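Local coordinates for protein EchA1_1 (Mycobacterium avium subsp. paratuberculosis, PDB 3R9T) that probably catalyses the reversible hydration of enoyl-CoA thioesters to 3-hydroxyacyl-CoA in fatty acid metabolism, as a member of the enoyl-CoA hydratase/isomerase family, at residues 24-27 and 31-34. Numbering follows the deposited sequence.
Sequences INRP and NAIN
With chi1 at -72°, the side chain of Asn31 swings its amide back beside its own backbone N, and both then face Arg26; in Arg26 a bend at chi3 (71°) turns the guanidinium toward Ala32 and Asn34. Asn31 clasps the Arg26 backbone twice: its OD1 accepts a hydrogen bond from Arg26 N at 2.9 Å, the donor lying almost on the extended C=O line, while Asn31 N gives a 2.8 Å bond to Arg26 O from above the carbonyl plane. Asparagine suits this buried place because its amide also donates, ND2 reaching the carbonyls of Ala62 and Ser66. The long arginine spans the loop, NH1 bonding Ala32 O at 3.0 Å and forming a salt bridge with Asp72. Asn34 ND2 lies over the centre of one guanidinium face, 3.4 Å from Arg26 CZ, the two planes 13° apart. The short Asn34 side chain can also turn OD1 back to accept a hydrogen bond from Val37 N, N-capping helix 35-50. Branched, apolar isoleucines suit the buried side: Ile24 CG2 packs on Asn31 CB (3.8 Å), and its CD1 meets Ile33 CD1. The contact folds up the connection from strand 19-24 to helix 35-50 in this crotonase-fold protein, with the Ile33 side chain about 8 Å from the bound benzoic acid.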
ATOM      1  N   ILE B  24       7.944 -25.611 -13.440  1.00 26.02           N
ATOM      2  CA  ILE B  24       6.928 -26.542 -12.977  1.00 26.43           C
ATOM      3  C   ILE B  24       6.671 -27.463 -14.167  1.00 27.95           C
ATOM      4  O   ILE B  24       6.502 -26.989 -15.292  1.00 28.06           O
ATOM      5  CB  ILE B  24       5.640 -25.836 -12.565  1.00 25.80           C
ATOM      6  CG1 ILE B  24       5.895 -24.862 -11.407  1.00 23.85           C
ATOM      7  CG2 ILE B  24       4.596 -26.858 -12.148  1.00 26.03           C
ATOM      8  CD1 ILE B  24       4.737 -23.887 -11.173  1.00 24.66           C
ATOM      9  N   ASN B  25       6.648 -28.768 -13.906  1.00 29.17           N
ATOM     10  CA  ASN B  25       6.714 -29.781 -14.950  1.00 30.85           C
ATOM     11  C   ASN B  25       5.515 -30.741 -14.930  1.00 31.73           C
ATOM     12  O   ASN B  25       5.685 -31.964 -14.959  1.00 32.89           O
ATOM     13  CB  ASN B  25       8.037 -30.547 -14.795  1.00 31.43           C
ATOM     14  CG  ASN B  25       8.395 -31.375 -16.019  1.00 33.99           C
ATOM     15  OD1 ASN B  25       8.107 -30.988 -17.150  1.00 36.04           O
ATOM     16  ND2 ASN B  25       9.036 -32.521 -15.793  1.00 36.03           N
ATOM     17  N   ARG B  26       4.302 -30.187 -14.885  1.00 31.76           N
ATOM     18  CA  ARG B  26       3.082 -31.002 -15.044  1.00 32.91           C
ATOM     19  C   ARG B  26       2.107 -30.422 -16.061  1.00 33.57           C
ATOM     20  O   ARG B  26       0.946 -30.156 -15.732  1.00 33.10           O
ATOM     21  CB  ARG B  26       2.352 -31.165 -13.717  1.00 32.47           C
ATOM     22  CG  ARG B  26       3.125 -31.881 -12.649  1.00 33.10           C
ATOM     23  CD  ARG B  26       2.249 -32.009 -11.441  1.00 33.48           C
ATOM     24  NE  ARG B  26       1.169 -32.977 -11.643  1.00 33.38           N
ATOM     25  CZ  ARG B  26      -0.068 -32.857 -11.161  1.00 35.99           C
ATOM     26  NH1 ARG B  26      -0.432 -31.787 -10.460  1.00 35.48           N
ATOM     27  NH2 ARG B  26      -0.964 -33.812 -11.395  1.00 37.31           N
ATOM     28  N   PRO B  27       2.563 -30.239 -17.309  1.00 34.97           N
ATOM     29  CA  PRO B  27       1.675 -29.604 -18.272  1.00 36.17           C
ATOM     30  C   PRO B  27       0.409 -30.417 -18.544  1.00 37.99           C
ATOM     31  O   PRO B  27      -0.640 -29.823 -18.774  1.00 38.39           O
ATOM     32  CB  PRO B  27       2.544 -29.460 -19.527  1.00 36.64           C
ATOM     33  CG  PRO B  27       3.625 -30.461 -19.379  1.00 36.67           C
ATOM     34  CD  PRO B  27       3.845 -30.644 -17.906  1.00 35.33           C
ATOM     35  N   ASN B  31      -0.045 -27.656 -14.933  1.00 31.45           N
ATOM     36  CA  ASN B  31       0.993 -27.265 -13.993  1.00 29.84           C
ATOM     37  C   ASN B  31       0.428 -26.964 -12.613  1.00 29.07           C
ATOM     38  O   ASN B  31       0.958 -26.121 -11.892  1.00 28.47           O
ATOM     39  CB  ASN B  31       1.819 -26.097 -14.561  1.00 28.89           C
ATOM     40  CG  ASN B  31       2.733 -26.532 -15.704  1.00 28.80           C
ATOM     41  OD1 ASN B  31       3.335 -27.608 -15.661  1.00 29.27           O
ATOM     42  ND2 ASN B  31       2.840 -25.697 -16.729  1.00 26.91           N
ATOM     43  N   ALA B  32      -0.633 -27.683 -12.245  1.00 28.95           N
ATOM     44  CA  ALA B  32      -1.225 -27.570 -10.921  1.00 28.97           C
ATOM     45  C   ALA B  32      -0.262 -28.090  -9.863  1.00 28.89           C
ATOM     46  O   ALA B  32       0.531 -29.004 -10.107  1.00 28.94           O
ATOM     47  CB  ALA B  32      -2.570 -28.319 -10.855  1.00 29.41           C
ATOM     48  N   ILE B  33      -0.334 -27.489  -8.685  1.00 28.56           N
ATOM     49  CA  ILE B  33       0.579 -27.826  -7.600  1.00 28.67           C
ATOM     50  C   ILE B  33       0.131 -29.057  -6.836  1.00 29.52           C
ATOM     51  O   ILE B  33      -0.988 -29.118  -6.331  1.00 29.75           O
ATOM     52  CB  ILE B  33       0.718 -26.690  -6.586  1.00 27.85           C
ATOM     53  CG1 ILE B  33       1.158 -25.410  -7.284  1.00 26.41           C
ATOM     54  CG2 ILE B  33       1.751 -27.052  -5.505  1.00 27.51           C
ATOM     55  CD1 ILE B  33       2.448 -25.548  -8.101  1.00 27.19           C
ATOM     56  N   ASN B  34       1.039 -30.021  -6.739  1.00 30.06           N
ATOM     57  CA  ASN B  34       0.919 -31.115  -5.789  1.00 30.43           C
ATOM     58  C   ASN B  34       2.244 -31.284  -5.022  1.00 30.34           C
ATOM     59  O   ASN B  34       3.214 -30.538  -5.240  1.00 28.93           O
ATOM     60  CB  ASN B  34       0.533 -32.413  -6.520  1.00 31.44           C
ATOM     61  CG  ASN B  34       1.627 -32.914  -7.454  1.00 32.44           C
ATOM     62  OD1 ASN B  34       2.738 -32.390  -7.475  1.00 33.34           O
ATOM     63  ND2 ASN B  34       1.309 -33.940  -8.237  1.00 35.00           N
TER